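Local coordinates for protein putative xanthine dehydrogenase YAGS fad-binding subunit (Escherichia coli, PDB 5G5G) that carries the molybdenum and pterin cytosine dinucleotide cofactor of a periplasmic aldehyde oxidase and probably catalyses the oxidation of aldehydes to carboxylic acids, at residues C[404-412]-C[605-613]; C[429-437]-C[700-710]. One frame throughout, in Å; residues are numbered along the deposited sequence.

Contact 1: residues C[404-412]-C[605-613]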
loop_
_atom_site.group_PDB
_atom_site.type_symbol
_atom_site.label_atom_id
_atom_site.label_comp_id
_atom_site.label_asym_id
_atom_site.label_seq_id
_atom_site.Cartn_x
_atom_site.Cartn_y
_atom_site.Cartn_z
ATOM N N CYS C 404 27.077 8.738 -10.454
ATOM C CA CYS C 404 25.625 8.656 -10.449
ATOM C C CYS C 404 24.993 10.005 -10.861
ATOM O O CYS C 404 24.112 10.090 -11.744
ATOM C CB CYS C 404 25.085 8.246 -9.106
ATOM S SG CYS C 404 25.423 6.519 -8.716
ATOM N N LEU C 405 25.503 11.084 -10.261
ATOM C CA LEU C 405 24.927 12.383 -10.492
ATOM C C LEU C 405 25.205 12.867 -11.896
ATOM O O LEU C 405 24.309 13.392 -12.581
ATOM C CB LEU C 405 25.436 13.353 -9.458
ATOM C CG LEU C 405 24.896 13.128 -8.062
ATOM C CD1 LEU C 405 25.713 13.948 -7.123
ATOM C CD2 LEU C 405 23.417 13.484 -7.960
ATOM N N ARG C 406 26.438 12.697 -12.361
ATOM C CA ARG C 406 26.784 13.154 -13.742
ATOM C C ARG C 406 26.045 12.372 -14.821
ATOM O O ARG C 406 25.491 12.951 -15.782
ATOM C CB ARG C 406 28.309 13.117 -14.002
ATOM C CG ARG C 406 29.135 14.121 -13.210
ATOM C CD ARG C 406 30.514 14.295 -13.838
ATOM N NE ARG C 406 31.206 15.489 -13.337
ATOM C CZ ARG C 406 32.417 15.517 -12.772
ATOM N NH1 ARG C 406 33.188 14.420 -12.646
ATOM N NH2 ARG C 406 32.890 16.691 -12.359
ATOM N N THR C 407 25.988 11.048 -14.659
ATOM C CA THR C 407 25.271 10.192 -15.602
ATOM C C THR C 407 23.803 10.538 -15.603
ATOM O O THR C 407 23.192 10.695 -16.682
ATOM C CB THR C 407 25.437 8.704 -15.241
ATOM O OG1 THR C 407 26.822 8.361 -15.335
ATOM C CG2 THR C 407 24.638 7.779 -16.174
ATOM N N GLY C 408 23.241 10.705 -14.404
ATOM C CA GLY C 408 21.852 11.101 -14.295
ATOM C C GLY C 408 21.522 12.439 -14.916
ATOM O O GLY C 408 20.525 12.563 -15.681
ATOM N N ALA C 409 22.351 13.444 -14.625
ATOM C CA ALA C 409 22.127 14.788 -15.172
ATOM C C ALA C 409 22.108 14.739 -16.697
ATOM O O ALA C 409 21.282 15.392 -17.325
ATOM C CB ALA C 409 23.210 15.777 -14.698
ATOM N N ASP C 410 23.069 14.008 -17.287
ATOM C CA ASP C 410 23.188 13.885 -18.757
ATOM C C ASP C 410 21.963 13.200 -19.370
ATOM O O ASP C 410 21.408 13.683 -20.342
ATOM C CB ASP C 410 24.489 13.131 -19.156
ATOM C CG ASP C 410 25.791 13.960 -18.906
ATOM O OD1 ASP C 410 25.732 15.175 -18.627
ATOM O OD2 ASP C 410 26.908 13.378 -19.001
ATOM N N LYS C 411 21.571 12.064 -18.821
ATOM C CA LYS C 411 20.448 11.312 -19.345
ATOM C C LYS C 411 19.143 12.069 -19.179
ATOM O O LYS C 411 18.307 12.045 -20.072
ATOM C CB LYS C 411 20.312 9.966 -18.628
ATOM C CG LYS C 411 19.118 9.148 -19.041
ATOM C CD LYS C 411 19.203 8.644 -20.481
ATOM C CE LYS C 411 17.970 7.826 -20.915
ATOM N NZ LYS C 411 17.496 6.943 -19.821
ATOM N N PHE C 412 18.975 12.710 -18.026
ATOM C CA PHE C 412 17.717 13.413 -17.695
ATOM C C PHE C 412 17.528 14.700 -18.425
ATOM O O PHE C 412 16.428 15.166 -18.502
ATOM C CB PHE C 412 17.717 13.694 -16.200
ATOM C CG PHE C 412 16.427 14.237 -15.646
ATOM C CD1 PHE C 412 15.358 13.417 -15.383
ATOM C CD2 PHE C 412 16.347 15.596 -15.286
ATOM C CE1 PHE C 412 14.191 13.941 -14.775
ATOM C CE2 PHE C 412 15.215 16.115 -14.652
ATOM C CZ PHE C 412 14.135 15.277 -14.398
ATOM N N ARG C 605 5.877 13.653 -13.387
ATOM C CA ARG C 605 5.958 13.515 -14.830
ATOM C C ARG C 605 7.016 12.575 -15.370
ATOM O O ARG C 605 6.766 11.934 -16.390
ATOM C CB ARG C 605 6.140 14.867 -15.477
ATOM C CG ARG C 605 4.889 15.729 -15.303
ATOM C CD ARG C 605 5.185 17.209 -15.440
ATOM N NE ARG C 605 5.622 17.578 -16.794
ATOM C CZ ARG C 605 4.839 18.064 -17.763
ATOM N NH1 ARG C 605 3.558 18.260 -17.570
ATOM N NH2 ARG C 605 5.378 18.399 -18.926
ATOM N N ARG C 606 8.164 12.477 -14.690
ATOM C CA ARG C 606 9.270 11.657 -15.113
ATOM C C ARG C 606 10.171 11.445 -13.906
ATOM O O ARG C 606 10.387 12.388 -13.125
ATOM C CB ARG C 606 10.008 12.410 -16.211
ATOM C CG ARG C 606 11.067 11.632 -16.921
ATOM C CD ARG C 606 11.437 12.393 -18.207
ATOM N NE ARG C 606 11.652 13.851 -18.071
ATOM C CZ ARG C 606 12.835 14.482 -18.179
ATOM N NH1 ARG C 606 13.955 13.824 -18.381
ATOM N NH2 ARG C 606 12.915 15.790 -18.097
ATOM N N MET C 607 10.665 10.208 -13.748
ATOM C CA MET C 607 11.669 9.899 -12.720
ATOM C C MET C 607 12.807 9.088 -13.293
ATOM O O MET C 607 12.567 8.176 -14.079
ATOM C CB MET C 607 11.024 9.132 -11.558
ATOM C CG MET C 607 9.825 9.816 -10.955
ATOM S SD MET C 607 9.097 8.767 -9.661
ATOM C CE MET C 607 10.302 8.932 -8.378
ATOM N N LEU C 608 14.029 9.453 -12.885
ATOM C CA LEU C 608 15.238 8.712 -13.212
ATOM C C LEU C 608 15.984 8.413 -11.919
ATOM O O LEU C 608 16.167 9.299 -11.094
ATOM C CB LEU C 608 16.148 9.469 -14.165
ATOM C CG LEU C 608 17.533 8.861 -14.430
ATOM C CD1 LEU C 608 17.431 7.528 -15.150
ATOM C CD2 LEU C 608 18.398 9.832 -15.226
ATOM N N ALA C 609 16.399 7.176 -11.730
ATOM C CA ALA C 609 17.350 6.803 -10.665
ATOM C C ALA C 609 18.622 6.222 -11.304
ATOM O O ALA C 609 18.542 5.284 -12.104
ATOM C CB ALA C 609 16.750 5.776 -9.743
ATOM N N VAL C 610 19.773 6.748 -10.915
ATOM C CA VAL C 610 21.025 6.156 -11.274
ATOM C C VAL C 610 21.683 5.607 -9.993
ATOM O O VAL C 610 21.972 6.359 -9.057
ATOM C CB VAL C 610 21.955 7.148 -12.009
ATOM C CG1 VAL C 610 23.235 6.451 -12.442
ATOM C CG2 VAL C 610 21.264 7.805 -13.236
ATOM N N CYS C 611 21.906 4.280 -9.954
ATOM C CA CYS C 611 22.358 3.577 -8.762
ATOM C C CYS C 611 23.707 2.906 -8.932
ATOM O O CYS C 611 24.013 2.322 -10.016
ATOM C CB CYS C 611 21.328 2.498 -8.444
ATOM S SG CYS C 611 19.729 3.168 -8.085
ATOM N N ALA C 612 24.477 2.935 -7.841
ATOM C CA ALA C 612 25.733 2.201 -7.697
ATOM C C ALA C 612 25.611 1.294 -6.470
ATOM O O ALA C 612 25.659 1.760 -5.315
ATOM C CB ALA C 612 26.882 3.170 -7.546
ATOM N N ALA C 613 25.376 -0.001 -6.740
ATOM C CA ALA C 613 25.050 -0.981 -5.702
ATOM C C ALA C 613 25.852 -2.275 -5.905
ATOM O O ALA C 613 25.366 -3.406 -5.776
ATOM C CB ALA C 613 23.555 -1.239 -5.739
HETATM O O HOH W 1 14.736 17.885 -18.806
#
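The guanidinium of Arg-606 lies flat over one face of the Phe-412 ring, the two planes 18° apart, with CZ of Arg-606 4.0 Å from the ring centroid of Phe-412. That near-parallel overlap is a stacked cation-pi pair, displaced so that NH1 of Arg-606 sits toward the rim, 3.3 Å from CD1 of Phe-412. The Arg-606 chain leaves the strand extended and then bends at its third torsion (chi3 46°), which brings the guanidinium over the ring. The same NH1 donates to Phe-412 O at 2.8 Å, almost straight (176°), and a water bridges that carbonyl to NH2 of Arg-606, which also forms a salt bridge with Glu-592 of strand 584-596. With a leucine here, the Phe-412 ring would probably lose its charged cover and Phe-412 O its direct side-chain donor, and Glu-592 would lose a salt-bridge mate.

Arg-605 and Arg-606 form a classic beta bulge opposite Glu-592. Helix 401-412 packs on one face of a mixed sheet in the molybdopterin-binding region, its local segment running roughly antiparallel to 605-612 with the axes approaching to 8.0 Å; Met-607 and Ala-609 point the other way, onto helix 619-638.

Lys-411 crosses Leu-608 at about a right angle, its CB 3.9 Å from CD2 of Leu-608, and that same methyl touches Gly-408 O. Val-610 sends CG2 to within 3.5 Å of the Gly-408 CA, where a beta carbon would be tight. SG of Cys-404 meets CB of Ala-612 at 3.8 Å, next to Ala-613, which touches the pterin cofactor.

Contact 2: residues C[429-437]-C[700-710]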
loop_
_atom_site.group_PDB
_atom_site.type_symbol
_atom_site.label_atom_id
_atom_site.label_comp_id
_atom_site.label_asym_id
_atom_site.label_seq_id
_atom_site.Cartn_x
_atom_site.Cartn_y
_atom_site.Cartn_z
ATOM N N TRP C 429 -0.263 23.491 -15.905
ATOM C CA TRP C 429 0.697 22.872 -14.977
ATOM C C TRP C 429 1.994 23.699 -14.899
ATOM O O TRP C 429 2.541 24.093 -15.947
ATOM C CB TRP C 429 1.049 21.463 -15.436
ATOM C CG TRP C 429 -0.158 20.593 -15.437
ATOM C CD1 TRP C 429 -1.070 20.418 -16.477
ATOM C CD2 TRP C 429 -0.655 19.847 -14.337
ATOM N NE1 TRP C 429 -2.074 19.561 -16.083
ATOM C CE2 TRP C 429 -1.852 19.200 -14.774
ATOM C CE3 TRP C 429 -0.203 19.640 -13.033
ATOM C CZ2 TRP C 429 -2.619 18.387 -13.925
ATOM C CZ3 TRP C 429 -0.954 18.842 -12.200
ATOM C CH2 TRP C 429 -2.142 18.202 -12.648
ATOM N N LEU C 430 2.447 23.982 -13.672
ATOM C CA LEU C 430 3.810 24.479 -13.421
ATOM C C LEU C 430 4.720 23.272 -13.404
ATOM O O LEU C 430 4.442 22.289 -12.698
ATOM C CB LEU C 430 3.904 25.206 -12.086
ATOM C CG LEU C 430 3.137 26.519 -11.997
ATOM C CD1 LEU C 430 2.690 26.840 -10.568
ATOM C CD2 LEU C 430 3.983 27.640 -12.572
ATOM N N VAL C 431 5.778 23.312 -14.207
ATOM C CA VAL C 431 6.736 22.208 -14.295
ATOM C C VAL C 431 8.022 22.534 -13.573
ATOM O O VAL C 431 8.545 23.676 -13.661
ATOM C CB VAL C 431 7.060 21.907 -15.749
ATOM C CG1 VAL C 431 8.053 20.784 -15.849
ATOM C CG2 VAL C 431 5.754 21.547 -16.492
ATOM N N GLY C 432 8.535 21.548 -12.863
ATOM C CA GLY C 432 9.784 21.687 -12.137
ATOM C C GLY C 432 10.629 20.443 -12.200
ATOM O O GLY C 432 10.114 19.331 -12.382
ATOM N N HIS C 433 11.945 20.652 -12.029
ATOM C CA HIS C 433 12.957 19.637 -12.029
ATOM C C HIS C 433 13.714 19.689 -10.719
ATOM O O HIS C 433 14.029 20.786 -10.238
ATOM C CB HIS C 433 13.922 19.840 -13.214
ATOM C CG HIS C 433 13.238 19.851 -14.538
ATOM N ND1 HIS C 433 12.773 21.009 -15.125
ATOM C CD2 HIS C 433 12.835 18.831 -15.342
ATOM C CE1 HIS C 433 12.194 20.719 -16.277
ATOM N NE2 HIS C 433 12.168 19.398 -16.403
ATOM N N GLY C 434 13.933 18.528 -10.117
ATOM C CA GLY C 434 14.649 18.393 -8.842
ATOM C C GLY C 434 15.605 17.230 -8.839
ATOM O O GLY C 434 15.429 16.250 -9.578
ATOM N N VAL C 435 16.625 17.338 -7.976
ATOM C CA VAL C 435 17.565 16.280 -7.783
ATOM C C VAL C 435 17.821 16.048 -6.321
ATOM O O VAL C 435 17.723 16.986 -5.507
ATOM C CB VAL C 435 18.909 16.600 -8.501
ATOM C CG1 VAL C 435 19.549 17.876 -7.931
ATOM C CG2 VAL C 435 19.880 15.437 -8.473
ATOM N N ALA C 436 18.189 14.807 -6.009
ATOM C CA ALA C 436 18.706 14.461 -4.670
ATOM C C ALA C 436 19.639 13.261 -4.768
ATOM O O ALA C 436 19.532 12.437 -5.710
ATOM C CB ALA C 436 17.576 14.153 -3.690
ATOM N N ALA C 437 20.507 13.122 -3.761
ATOM C CA ALA C 437 21.353 11.962 -3.589
ATOM C C ALA C 437 20.658 10.918 -2.717
ATOM O O ALA C 437 19.889 11.256 -1.815
ATOM C CB ALA C 437 22.647 12.354 -2.928
ATOM N N ALA C 700 12.922 13.591 -1.400
ATOM C CA ALA C 700 13.475 14.944 -1.461
ATOM C C ALA C 700 13.664 15.411 -2.897
ATOM O O ALA C 700 13.539 16.600 -3.185
ATOM C CB ALA C 700 14.797 15.044 -0.753
ATOM N N ALA C 701 14.038 14.514 -3.807
ATOM C CA ALA C 701 14.106 14.928 -5.219
ATOM C C ALA C 701 12.746 15.439 -5.693
ATOM O O ALA C 701 12.691 16.467 -6.324
ATOM C CB ALA C 701 14.584 13.820 -6.111
ATOM N N ILE C 702 11.643 14.790 -5.277
ATOM C CA ILE C 702 10.315 15.313 -5.585
ATOM C C ILE C 702 10.038 16.686 -4.919
ATOM O O ILE C 702 9.525 17.612 -5.552
ATOM C CB ILE C 702 9.258 14.265 -5.198
ATOM C CG1 ILE C 702 9.492 13.005 -6.057
ATOM C CG2 ILE C 702 7.824 14.815 -5.341
ATOM C CD1 ILE C 702 8.694 11.821 -5.532
ATOM N N ALA C 703 10.321 16.800 -3.636
ATOM C CA ALA C 703 10.184 18.084 -2.941
ATOM C C ALA C 703 10.966 19.218 -3.619
ATOM O O ALA C 703 10.414 20.305 -3.823
ATOM C CB ALA C 703 10.630 17.965 -1.484
ATOM N N ASN C 704 12.217 18.938 -4.000
ATOM C CA ASN C 704 13.056 19.903 -4.651
ATOM C C ASN C 704 12.468 20.294 -6.039
ATOM O O ASN C 704 12.571 21.434 -6.460
ATOM C CB ASN C 704 14.442 19.351 -4.770
ATOM C CG ASN C 704 15.179 19.261 -3.403
ATOM O OD1 ASN C 704 14.827 19.917 -2.440
ATOM N ND2 ASN C 704 16.216 18.488 -3.368
ATOM N N ALA C 705 11.874 19.327 -6.735
ATOM C CA ALA C 705 11.183 19.579 -8.014
ATOM C C ALA C 705 9.954 20.432 -7.820
ATOM O O ALA C 705 9.675 21.301 -8.627
ATOM C CB ALA C 705 10.824 18.250 -8.726
ATOM N N VAL C 706 9.174 20.167 -6.762
ATOM C CA VAL C 706 8.049 21.048 -6.416
ATOM C C VAL C 706 8.493 22.484 -6.125
ATOM O O VAL C 706 7.856 23.441 -6.589
ATOM C CB VAL C 706 7.225 20.486 -5.236
ATOM C CG1 VAL C 706 6.223 21.509 -4.727
ATOM C CG2 VAL C 706 6.523 19.154 -5.617
ATOM N N TYR C 707 9.603 22.622 -5.386
ATOM C CA TYR C 707 10.169 23.946 -5.183
ATOM C C TYR C 707 10.530 24.602 -6.522
ATOM O O TYR C 707 10.213 25.785 -6.768
ATOM C CB TYR C 707 11.392 23.929 -4.281
ATOM C CG TYR C 707 12.031 25.302 -4.200
ATOM C CD1 TYR C 707 11.388 26.344 -3.540
ATOM C CD2 TYR C 707 13.259 25.573 -4.798
ATOM C CE1 TYR C 707 11.934 27.625 -3.480
ATOM C CE2 TYR C 707 13.795 26.852 -4.728
ATOM C CZ TYR C 707 13.131 27.860 -4.076
ATOM O OH TYR C 707 13.656 29.105 -4.004
ATOM N N ASN C 708 11.244 23.865 -7.366
ATOM C CA ASN C 708 11.622 24.416 -8.655
ATOM C C ASN C 708 10.359 24.785 -9.475
ATOM O O ASN C 708 10.326 25.786 -10.203
ATOM C CB ASN C 708 12.499 23.434 -9.415
ATOM C CG ASN C 708 12.945 23.971 -10.766
ATOM O OD1 ASN C 708 12.466 23.533 -11.811
ATOM N ND2 ASN C 708 13.823 24.972 -10.750
ATOM N N ALA C 709 9.290 24.006 -9.345
ATOM C CA ALA C 709 8.053 24.360 -10.092
ATOM C C ALA C 709 7.321 25.579 -9.618
ATOM O O ALA C 709 6.708 26.278 -10.440
ATOM C CB ALA C 709 7.097 23.194 -10.098
ATOM N N THR C 710 7.329 25.816 -8.300
ATOM C CA THR C 710 6.456 26.773 -7.682
ATOM C C THR C 710 7.145 27.928 -6.966
ATOM O O THR C 710 6.509 28.923 -6.692
ATOM C CB THR C 710 5.578 26.109 -6.616
ATOM O OG1 THR C 710 6.384 25.495 -5.592
ATOM C CG2 THR C 710 4.695 25.011 -7.232
HETATM O O HOH W 2 11.061 24.984 -13.613
HETATM O O HOH W 3 7.871 26.470 -13.230
#
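Two asparagine side chains of the helix hydrogen-bond to the strand backbone. Asn-708 OD1 accepts from His-433 N at 2.9 Å, a fairly straight bond (168°) whose donor is tilted out of the amide carbonyl plane. With CG anti to its own backbone N (chi1 -179°), the Asn-708 amide reaches alongside the strand, and its ND2 bonds to Asn-418 O, which fixes which end of the amide faces His-433. One turn earlier, Asn-704 ND2 donates to Val-435 O at 3.0 Å, the acceptor lying close to the amide plane; ND2 also reaches Glu-362 O of helix 354-372.

A water donates to Val-431 O and, at 2.7 Å, to Asn-708 OD1, so that this oxygen accepts two hydrogen bonds, one from His-433 N and one from the water.

Close backbone packing forms a second group, with glycines and alanines lining the two surfaces: Gly-432, Gly-434 and Ala-436 lie against Ala-709, Ala-705 and Ala-701, respectively. The local axes come within 5.5 Å, and a beta carbon on either glycine would clash with the helix backbone. Helix 698-710 is thereby seated on a face of the mixed sheet that includes strands 429-441, 584-596 and 602-612. On the sheet's other face, His-433 NE2 bonds to Glu-592 OE1.

Among the close approaches, Gly-432 CA makes a CA-H...O contact with Ala-705 O at 3.5 Å, and CB of Ala-705 rests 3.4 Å from Gly-434 N.

Apolar contacts finish both ends: CB of Ala-436 lies 3.9 Å from CB of Ala-701, while CB of Leu-430 lies 4.3 Å from CB of Ala-709.

Overall arrangement
From the N terminus, helix 404-412 comes first, then strand 429-437, then strand 605-613, and last helix 700-710. Contact 1 closes a loop of 192 intervening residues at 605-613 and contact 2 one of 262 at 700-710; because contact 2 opens before contact 1 has closed, the two loops cross. Both reach the same mixed sheet, with strand 584-596 lying between strands 429-441 and 602-612. The helices take opposite faces, as the directions of the strand side chains show. The contact centres are about 15 Å apart, and residues of the two touch directly: Phe-412 CE2 lies 3.7 Å from His-433 CD2, and Leu-405 CD2 packs against Val-435 CG2.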